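Local coordinates for Galactose/lactose metabolism regulatory protein GAL80 (Saccharomyces cerevisiae, PDB 3BTV) that represses the galactose and lactose metabolic genes of yeast by binding the activator GAL4 and blocking its transcriptional activity when no inducing sugar is present, at residues Y190-K195 and Y199-G204; S48-T53 and R370-I375. The protein carries 1 engineered substitution. One frame throughout, in Å; residues are numbered along the deposited sequence.

Contact 1: residues Y190-K195 and Y199-G204; sequences YERPVK and YIYEIG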
ATOM      1  N   TYR B 190      19.552   6.242   3.495  1.00 52.97           N
ATOM      2  CA  TYR B 190      20.792   6.623   2.809  1.00 57.25           C
ATOM      3  C   TYR B 190      21.968   6.909   3.750  1.00 59.10           C
ATOM      4  O   TYR B 190      23.059   7.258   3.304  1.00 69.74           O
ATOM      5  CB  TYR B 190      20.546   7.847   1.928  1.00 67.37           C
ATOM      6  CG  TYR B 190      19.548   7.613   0.823  1.00 66.81           C
ATOM      7  CD1 TYR B 190      18.212   7.981   0.969  1.00 65.35           C
ATOM      8  CD2 TYR B 190      19.940   7.021  -0.369  1.00 62.37           C
ATOM      9  CE1 TYR B 190      17.299   7.767  -0.055  1.00 56.60           C
ATOM     10  CE2 TYR B 190      19.048   6.802  -1.389  1.00 53.25           C
ATOM     11  CZ  TYR B 190      17.725   7.173  -1.231  1.00 67.14           C
ATOM     12  OH  TYR B 190      16.834   6.951  -2.254  1.00 59.89           O
ATOM     13  N   GLU B 191      21.755   6.759   5.050  1.00 68.11           N
ATOM     14  CA  GLU B 191      22.794   7.129   6.001  1.00 78.11           C
ATOM     15  C   GLU B 191      22.873   6.203   7.203  1.00 86.96           C
ATOM     16  O   GLU B 191      21.872   5.617   7.630  1.00 78.66           O
ATOM     17  CB  GLU B 191      22.594   8.567   6.484  1.00 82.40           C
ATOM     18  CG  GLU B 191      22.800   9.635   5.423  1.00 85.97           C
ATOM     19  CD  GLU B 191      22.252  10.982   5.861  1.00 99.72           C
ATOM     20  OE1 GLU B 191      21.581  11.038   6.913  1.00 80.57           O
ATOM     21  OE2 GLU B 191      22.486  11.986   5.160  1.00112.20           O
ATOM     22  N   ARG B 192      24.080   6.087   7.745  1.00 90.11           N
ATOM     23  CA  ARG B 192      24.315   5.338   8.967  1.00 88.40           C
ATOM     24  C   ARG B 192      25.247   6.135   9.853  1.00100.46           C
ATOM     25  O   ARG B 192      26.240   6.670   9.375  1.00 99.70           O
ATOM     26  CB  ARG B 192      24.955   3.989   8.659  1.00 77.89           C
ATOM     27  CG  ARG B 192      25.192   3.133   9.894  1.00 79.64           C
ATOM     28  CD  ARG B 192      26.052   1.940   9.557  1.00 81.37           C
ATOM     29  NE  ARG B 192      25.613   1.287   8.327  1.00 79.73           N
ATOM     30  CZ  ARG B 192      26.355   0.422   7.643  1.00 81.55           C
ATOM     31  NH1 ARG B 192      27.569   0.113   8.070  1.00 83.31           N
ATOM     32  NH2 ARG B 192      25.891  -0.129   6.532  1.00 67.37           N
ATOM     33  N   PRO B 193      24.921   6.228  11.148  1.00104.04           N
ATOM     34  CA  PRO B 193      25.828   6.829  12.135  1.00101.30           C
ATOM     35  C   PRO B 193      27.118   6.023  12.276  1.00 96.16           C
ATOM     36  O   PRO B 193      27.064   4.808  12.468  1.00 87.45           O
ATOM     37  CB  PRO B 193      25.019   6.766  13.433  1.00 80.02           C
ATOM     38  CG  PRO B 193      23.587   6.740  12.984  1.00 78.03           C
ATOM     39  CD  PRO B 193      23.592   5.939  11.713  1.00 86.38           C
ATOM     40  N   VAL B 194      28.262   6.692  12.175  1.00122.52           N
ATOM     41  CA  VAL B 194      29.555   6.026  12.305  1.00126.87           C
ATOM     42  C   VAL B 194      29.607   5.158  13.560  1.00117.69           C
ATOM     43  O   VAL B 194      30.225   4.094  13.565  1.00119.67           O
ATOM     44  CB  VAL B 194      30.705   7.047  12.343  1.00128.51           C
ATOM     45  CG1 VAL B 194      30.494   8.041  13.477  1.00126.35           C
ATOM     46  CG2 VAL B 194      32.042   6.339  12.477  1.00138.18           C
ATOM     47  N   LYS B 195      28.939   5.618  14.613  1.00112.02           N
ATOM     48  CA  LYS B 195      28.922   4.931  15.900  1.00130.61           C
ATOM     49  C   LYS B 195      28.115   3.628  15.871  1.00127.22           C
ATOM     50  O   LYS B 195      28.116   2.872  16.841  1.00132.58           O
ATOM     51  CB  LYS B 195      28.362   5.873  16.974  1.00151.57           C
ATOM     52  CG  LYS B 195      28.285   5.293  18.383  1.00158.89           C
ATOM     53  CD  LYS B 195      27.414   6.166  19.284  1.00155.26           C
ATOM     54  CE  LYS B 195      27.247   5.568  20.674  1.00152.60           C
ATOM     55  NZ  LYS B 195      28.502   5.637  21.471  1.00152.75           N
ATOM     56  N   TYR B 199      27.083  -5.053  12.425  1.00 73.37           N
ATOM     57  CA  TYR B 199      26.301  -6.283  12.285  1.00 78.56           C
ATOM     58  C   TYR B 199      24.816  -6.040  12.020  1.00 77.03           C
ATOM     59  O   TYR B 199      24.124  -6.925  11.519  1.00 90.34           O
ATOM     60  CB  TYR B 199      26.461  -7.174  13.518  1.00 76.18           C
ATOM     61  CG  TYR B 199      25.549  -6.822  14.672  1.00101.06           C
ATOM     62  CD1 TYR B 199      24.349  -7.499  14.864  1.00118.01           C
ATOM     63  CD2 TYR B 199      25.890  -5.824  15.578  1.00105.83           C
ATOM     64  CE1 TYR B 199      23.511  -7.189  15.921  1.00119.68           C
ATOM     65  CE2 TYR B 199      25.057  -5.505  16.638  1.00101.99           C
ATOM     66  CZ  TYR B 199      23.870  -6.191  16.804  1.00108.38           C
ATOM     67  OH  TYR B 199      23.035  -5.883  17.854  1.00111.61           O
ATOM     68  N   ILE B 200      24.333  -4.853  12.372  1.00 77.20           N
ATOM     69  CA  ILE B 200      22.932  -4.494  12.168  1.00 74.22           C
ATOM     70  C   ILE B 200      22.594  -4.389  10.683  1.00 76.23           C
ATOM     71  O   ILE B 200      21.422  -4.383  10.306  1.00 71.33           O
ATOM     72  CB  ILE B 200      22.618  -3.132  12.804  1.00 69.41           C
ATOM     73  CG1 ILE B 200      23.246  -3.027  14.189  1.00 86.23           C
ATOM     74  CG2 ILE B 200      21.135  -2.911  12.880  1.00 61.21           C
ATOM     75  CD1 ILE B 200      23.037  -1.674  14.834  1.00 92.99           C
ATOM     76  N   TYR B 201      23.631  -4.309   9.852  1.00 70.31           N
ATOM     77  CA  TYR B 201      23.490  -4.015   8.434  1.00 67.45           C
ATOM     78  C   TYR B 201      23.928  -5.162   7.536  1.00 64.32           C
ATOM     79  O   TYR B 201      24.035  -4.998   6.320  1.00 64.17           O
ATOM     80  CB  TYR B 201      24.302  -2.765   8.104  1.00 54.27           C
ATOM     81  CG  TYR B 201      23.935  -1.600   8.989  1.00 63.13           C
ATOM     82  CD1 TYR B 201      24.685  -1.290  10.114  1.00 59.80           C
ATOM     83  CD2 TYR B 201      22.810  -0.830   8.714  1.00 72.11           C
ATOM     84  CE1 TYR B 201      24.331  -0.229  10.939  1.00 74.96           C
ATOM     85  CE2 TYR B 201      22.449   0.230   9.524  1.00 63.00           C
ATOM     86  CZ  TYR B 201      23.210   0.526  10.634  1.00 74.17           C
ATOM     87  OH  TYR B 201      22.847   1.583  11.432  1.00 67.80           O
ATOM     88  N   GLU B 202      24.178  -6.318   8.142  1.00 51.79           N
ATOM     89  CA  GLU B 202      24.688  -7.482   7.426  1.00 69.92           C
ATOM     90  C   GLU B 202      23.625  -8.563   7.470  1.00 68.27           C
ATOM     91  O   GLU B 202      23.098  -8.854   8.537  1.00 57.89           O
ATOM     92  CB  GLU B 202      25.989  -7.973   8.085  1.00 56.31           C
ATOM     93  CG  GLU B 202      26.335  -9.437   7.816  1.00117.15           C
ATOM     94  CD  GLU B 202      26.756  -9.705   6.377  1.00124.75           C
ATOM     95  OE1 GLU B 202      27.168  -8.753   5.679  1.00122.04           O
ATOM     96  OE2 GLU B 202      26.680 -10.876   5.948  1.00117.17           O
ATOM     97  N   ILE B 203      23.301  -9.152   6.320  1.00 60.21           N
ATOM     98  CA  ILE B 203      22.182 -10.092   6.256  1.00 73.66           C
ATOM     99  C   ILE B 203      22.479 -11.334   7.104  1.00 76.72           C
ATOM    100  O   ILE B 203      23.642 -11.710   7.291  1.00 70.98           O
ATOM    101  CB  ILE B 203      21.838 -10.490   4.798  1.00 81.82           C
ATOM    102  CG1 ILE B 203      20.461 -11.158   4.732  1.00 93.60           C
ATOM    103  CG2 ILE B 203      22.917 -11.390   4.221  1.00 86.16           C
ATOM    104  CD1 ILE B 203      20.277 -12.055   3.534  1.00120.33           C
ATOM    105  N   GLY B 204      21.434 -11.945   7.659  1.00 74.01           N
ATOM    106  CA  GLY B 204      21.592 -13.191   8.389  1.00 64.94           C
ATOM    107  C   GLY B 204      21.977 -13.058   9.854  1.00 68.79           C
ATOM    108  O   GLY B 204      22.249 -14.054  10.521  1.00 70.48           O
TER

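Contact 2: residues S48-T53 and R370-I375; sequences SQFQIT and RLYQSI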
ATOM      1  N   SER B  48       8.443  -7.446  44.291  1.00 89.09           N
ATOM      2  CA  SER B  48       7.765  -8.513  45.012  1.00 90.81           C
ATOM      3  C   SER B  48       7.722  -9.784  44.178  1.00103.42           C
ATOM      4  O   SER B  48       8.187 -10.844  44.610  1.00113.91           O
ATOM      5  CB  SER B  48       6.345  -8.086  45.376  1.00 88.48           C
ATOM      6  OG  SER B  48       6.348  -6.816  46.002  1.00100.46           O
ATOM      7  N   GLN B  49       7.172  -9.664  42.972  1.00 96.25           N
ATOM      8  CA  GLN B  49       6.952 -10.813  42.101  1.00 87.56           C
ATOM      9  C   GLN B  49       8.225 -11.362  41.463  1.00 82.71           C
ATOM     10  O   GLN B  49       8.250 -12.513  41.029  1.00 80.18           O
ATOM     11  CB  GLN B  49       5.946 -10.468  41.001  1.00 85.86           C
ATOM     12  CG  GLN B  49       4.565 -10.089  41.495  1.00 78.59           C
ATOM     13  CD  GLN B  49       4.358  -8.591  41.545  1.00 87.56           C
ATOM     14  OE1 GLN B  49       3.367  -8.075  41.031  1.00 90.60           O
ATOM     15  NE2 GLN B  49       5.301  -7.881  42.157  1.00 94.45           N
ATOM     16  N   PHE B  50       9.272 -10.543  41.398  1.00 83.20           N
ATOM     17  CA  PHE B  50      10.510 -10.955  40.744  1.00 80.84           C
ATOM     18  C   PHE B  50      11.754 -10.590  41.540  1.00 80.54           C
ATOM     19  O   PHE B  50      11.829  -9.518  42.140  1.00 88.82           O
ATOM     20  CB  PHE B  50      10.615 -10.327  39.354  1.00 67.35           C
ATOM     21  CG  PHE B  50       9.560 -10.789  38.386  1.00 63.42           C
ATOM     22  CD1 PHE B  50       8.439 -10.009  38.137  1.00 63.82           C
ATOM     23  CD2 PHE B  50       9.699 -11.990  37.711  1.00 68.05           C
ATOM     24  CE1 PHE B  50       7.466 -10.422  37.241  1.00 56.09           C
ATOM     25  CE2 PHE B  50       8.735 -12.410  36.812  1.00 56.93           C
ATOM     26  CZ  PHE B  50       7.617 -11.624  36.575  1.00 71.25           C
ATOM     27  N   GLN B  51      12.736 -11.483  41.521  1.00 81.43           N
ATOM     28  CA  GLN B  51      14.034 -11.211  42.116  1.00 75.67           C
ATOM     29  C   GLN B  51      15.159 -11.787  41.262  1.00 82.50           C
ATOM     30  O   GLN B  51      15.107 -12.945  40.849  1.00 87.05           O
ATOM     31  CB  GLN B  51      14.105 -11.778  43.537  1.00 87.82           C
ATOM     32  CG  GLN B  51      13.606 -10.826  44.612  1.00 92.73           C
ATOM     33  CD  GLN B  51      14.358  -9.508  44.611  1.00103.49           C
ATOM     34  OE1 GLN B  51      13.990  -8.570  43.903  1.00123.41           O
ATOM     35  NE2 GLN B  51      15.416  -9.430  45.410  1.00102.79           N
ATOM     36  N   ILE B  52      16.176 -10.970  41.005  1.00 85.61           N
ATOM     37  CA  ILE B  52      17.338 -11.409  40.241  1.00 83.78           C
ATOM     38  C   ILE B  52      18.331 -12.150  41.129  1.00 86.98           C
ATOM     39  O   ILE B  52      19.078 -11.537  41.892  1.00 91.50           O
ATOM     40  CB  ILE B  52      18.030 -10.217  39.552  1.00 74.96           C
ATOM     41  CG1 ILE B  52      17.130  -9.650  38.447  1.00 72.48           C
ATOM     42  CG2 ILE B  52      19.369 -10.629  38.976  1.00 69.18           C
ATOM     43  CD1 ILE B  52      17.701  -8.420  37.756  1.00 64.50           C
ATOM     44  N   THR B  53      18.337 -13.475  41.022  1.00 87.28           N
ATOM     45  CA  THR B  53      19.175 -14.307  41.874  1.00 91.43           C
ATOM     46  C   THR B  53      20.429 -14.796  41.155  1.00 89.66           C
ATOM     47  O   THR B  53      21.342 -15.331  41.779  1.00 84.15           O
ATOM     48  CB  THR B  53      18.400 -15.530  42.395  1.00 99.44           C
ATOM     49  OG1 THR B  53      18.092 -16.405  41.301  1.00101.10           O
ATOM     50  CG2 THR B  53      17.110 -15.095  43.080  1.00 85.89           C
ATOM     51  N   ARG B 370       4.446  -4.234  31.099  1.00 52.28           N
ATOM     52  CA  ARG B 370       3.125  -4.848  31.083  1.00 61.26           C
ATOM     53  C   ARG B 370       3.227  -6.317  30.708  1.00 57.90           C
ATOM     54  O   ARG B 370       2.364  -7.123  31.059  1.00 65.37           O
ATOM     55  CB  ARG B 370       2.186  -4.083  30.137  1.00 56.54           C
ATOM     56  CG  ARG B 370       1.688  -2.765  30.735  1.00 63.77           C
ATOM     57  CD  ARG B 370       1.100  -1.819  29.694  1.00 48.86           C
ATOM     58  NE  ARG B 370      -0.207  -2.261  29.200  1.00 86.69           N
ATOM     59  CZ  ARG B 370      -1.365  -1.660  29.473  1.00 96.51           C
ATOM     60  NH1 ARG B 370      -1.405  -0.570  30.237  1.00 67.92           N
ATOM     61  NH2 ARG B 370      -2.491  -2.148  28.971  1.00108.96           N
ATOM     62  N   LEU B 371       4.296  -6.665  30.000  1.00 49.62           N
ATOM     63  CA  LEU B 371       4.575  -8.063  29.685  1.00 60.52           C
ATOM     64  C   LEU B 371       4.966  -8.828  30.960  1.00 63.48           C
ATOM     65  O   LEU B 371       4.448  -9.910  31.237  1.00 63.42           O
ATOM     66  CB  LEU B 371       5.689  -8.160  28.638  1.00 51.11           C
ATOM     67  CG  LEU B 371       6.166  -9.564  28.268  1.00 66.81           C
ATOM     68  CD1 LEU B 371       4.984 -10.454  27.894  1.00 54.41           C
ATOM     69  CD2 LEU B 371       7.184  -9.490  27.133  1.00 62.31           C
ATOM     70  N   TYR B 372       5.887  -8.256  31.728  1.00 52.91           N
ATOM     71  CA  TYR B 372       6.284  -8.835  33.009  1.00 57.73           C
ATOM     72  C   TYR B 372       5.082  -8.985  33.925  1.00 62.53           C
ATOM     73  O   TYR B 372       4.898 -10.023  34.552  1.00 63.29           O
ATOM     74  CB  TYR B 372       7.351  -7.980  33.694  1.00 57.91           C
ATOM     75  CG  TYR B 372       8.759  -8.395  33.349  1.00 62.19           C
ATOM     76  CD1 TYR B 372       9.408  -7.857  32.248  1.00 54.24           C
ATOM     77  CD2 TYR B 372       9.435  -9.342  34.115  1.00 63.82           C
ATOM     78  CE1 TYR B 372      10.687  -8.245  31.919  1.00 47.86           C
ATOM     79  CE2 TYR B 372      10.721  -9.736  33.794  1.00 63.08           C
ATOM     80  CZ  TYR B 372      11.339  -9.182  32.693  1.00 68.90           C
ATOM     81  OH  TYR B 372      12.614  -9.558  32.353  1.00 72.12           O
ATOM     82  N   GLN B 373       4.261  -7.945  33.989  1.00 62.30           N
ATOM     83  CA  GLN B 373       3.069  -7.976  34.824  1.00 67.85           C
ATOM     84  C   GLN B 373       2.166  -9.145  34.431  1.00 64.51           C
ATOM     85  O   GLN B 373       1.688  -9.888  35.289  1.00 70.85           O
ATOM     86  CB  GLN B 373       2.309  -6.649  34.731  1.00 52.13           C
ATOM     87  CG  GLN B 373       1.131  -6.529  35.680  1.00 79.39           C
ATOM     88  CD  GLN B 373       1.557  -6.280  37.117  1.00100.99           C
ATOM     89  OE1 GLN B 373       1.408  -7.145  37.982  1.00 95.78           O
ATOM     90  NE2 GLN B 373       2.102  -5.095  37.376  1.00107.72           N
ATOM     91  N   SER B 374       1.949  -9.317  33.132  1.00 57.04           N
ATOM     92  CA  SER B 374       1.066 -10.372  32.651  1.00 52.07           C
ATOM     93  C   SER B 374       1.638 -11.752  32.988  1.00 65.89           C
ATOM     94  O   SER B 374       0.898 -12.730  33.126  1.00 75.12           O
ATOM     95  CB  SER B 374       0.794 -10.224  31.145  1.00 61.03           C
ATOM     96  OG  SER B 374       1.804 -10.839  30.362  1.00 66.10           O
ATOM     97  N   ILE B 375       2.955 -11.821  33.143  1.00 59.55           N
ATOM     98  CA  ILE B 375       3.607 -13.076  33.490  1.00 67.49           C
ATOM     99  C   ILE B 375       3.296 -13.493  34.931  1.00 85.70           C
ATOM    100  O   ILE B 375       2.780 -14.584  35.170  1.00 87.52           O
ATOM    101  CB  ILE B 375       5.127 -12.999  33.286  1.00 52.46           C
ATOM    102  CG1 ILE B 375       5.457 -12.881  31.799  1.00 59.59           C
ATOM    103  CG2 ILE B 375       5.806 -14.237  33.876  1.00 66.01           C
ATOM    104  CD1 ILE B 375       6.945 -12.828  31.493  1.00 68.70           C
TER

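Contact 1: residues Y190-K195 and Y199-G204
Arg192 lays its guanidinium flat on the ring of Tyr201, and this one pair makes nearly all of the contact. The two planes are only 13° apart, and CZ of Arg192 stands 3.7 Å from the centroid of the Tyr201 ring, over the face, which makes this a stacked cation-pi pair. NE of Arg192 sits above the middle of the ring, 3.1 Å from its plane. From there the group is offset toward the root of the tyrosine, where NH2 of Arg192 comes to 3.5 Å from CB of Tyr201. The aliphatic part covers the other end: CD of Arg192 lies over the ring face as a CH-pi contact, though its exact closeness in the model is doubtful, and CG comes close to the phenol end of the ring. The two side chains therefore run past each other in opposite directions. The arginine leaves strand 191-193 extended, with CG opposite the backbone N (chi1 -178°), and bends only at chi3 (-45°), a turn that brings the guanidinium down onto the ring. Pro193 adds a light touch, its CD 4.4 Å from OH of Tyr201. Behind the tyrosine, CB of Ile200 lies over the rim of the opposite face. Partners beyond the two segments limit how the guanidinium can turn: NE bonds to OE1 of Gln243, on the adjacent strand 242-246, and NH2 to O of Pro258. Hydrogen bonds thus hold the buried cation while the aromatic face covers it from one side. Together they tie the loop leading to helix 209-225 back to the small three-stranded sheet, through a charge that probably gains from the electron-rich phenol ring.

Contact 2: residues S48-T53 and R370-I375
Phe50 offers the face of its ring to the edge of Tyr372, a T-shaped pair with planes at 84° and centroids 5.3 Å apart. The touching atom of the tyrosine is CD2, which stands 3.8 Å above the phenylalanine plane, nearer the rim than the middle, over the side formed by CE1 and CZ. That same rim of Phe50 also meets the helix backbone, its CE1 lying 3.7 Å from the carbonyl O of Tyr372. Ile375, about one turn further along helix 363-380, touches the edge of the ring: its CG2 approaches CZ of Phe50 to 4.2 Å, near the ring plane. The phenylalanine is aimed at the helix with CG anti to the carbonyl carbon and beside the backbone N (chi1 -65°). Around this group, Phe50 also packs on Ile21 and Val23 of the neighbouring strand 21-26 and on Ile43 of helix 39-45. The far end of Tyr372 is polar, and its OH is hydrogen-bonded to ND1 of His39, at the start of helix 39-45. Replacing Phe50 with an alanine would probably open a gap beside CD2 of Tyr372 and CG2 of Ile375, leaving the tyrosine edge without the aromatic face it now meets. Across these two segments the contact is mainly apolar and aromatic, joining an inner strand of the parallel Rossmann sheet to helix 363-380; the edge-to-face geometry sets how the two rings are turned against each other, while the bond to His39 holds the tyrosine's far end.

Contact 1 and contact 2 lie in different parts of one chain, their centres 34 Å apart and their nearest atoms about 18 Å apart, and they share no strand or helix. In sequence, contact 1 is nested inside the long loop that contact 2 closes: 48-53 comes first, then 190-195 and 199-204, and 370-375 last. Contact 2 is the long-range one, bringing helix 363-380 from late in the chain against the six-stranded parallel sheet of the Rossmann domain. Contact 1 is local, pinning a loop to the small sheet of strands 191-193, 242-246 and 255-258. One therefore fastens distant parts of the chain together, while the other joins two segments only a few residues apart, ahead of helix 209-225.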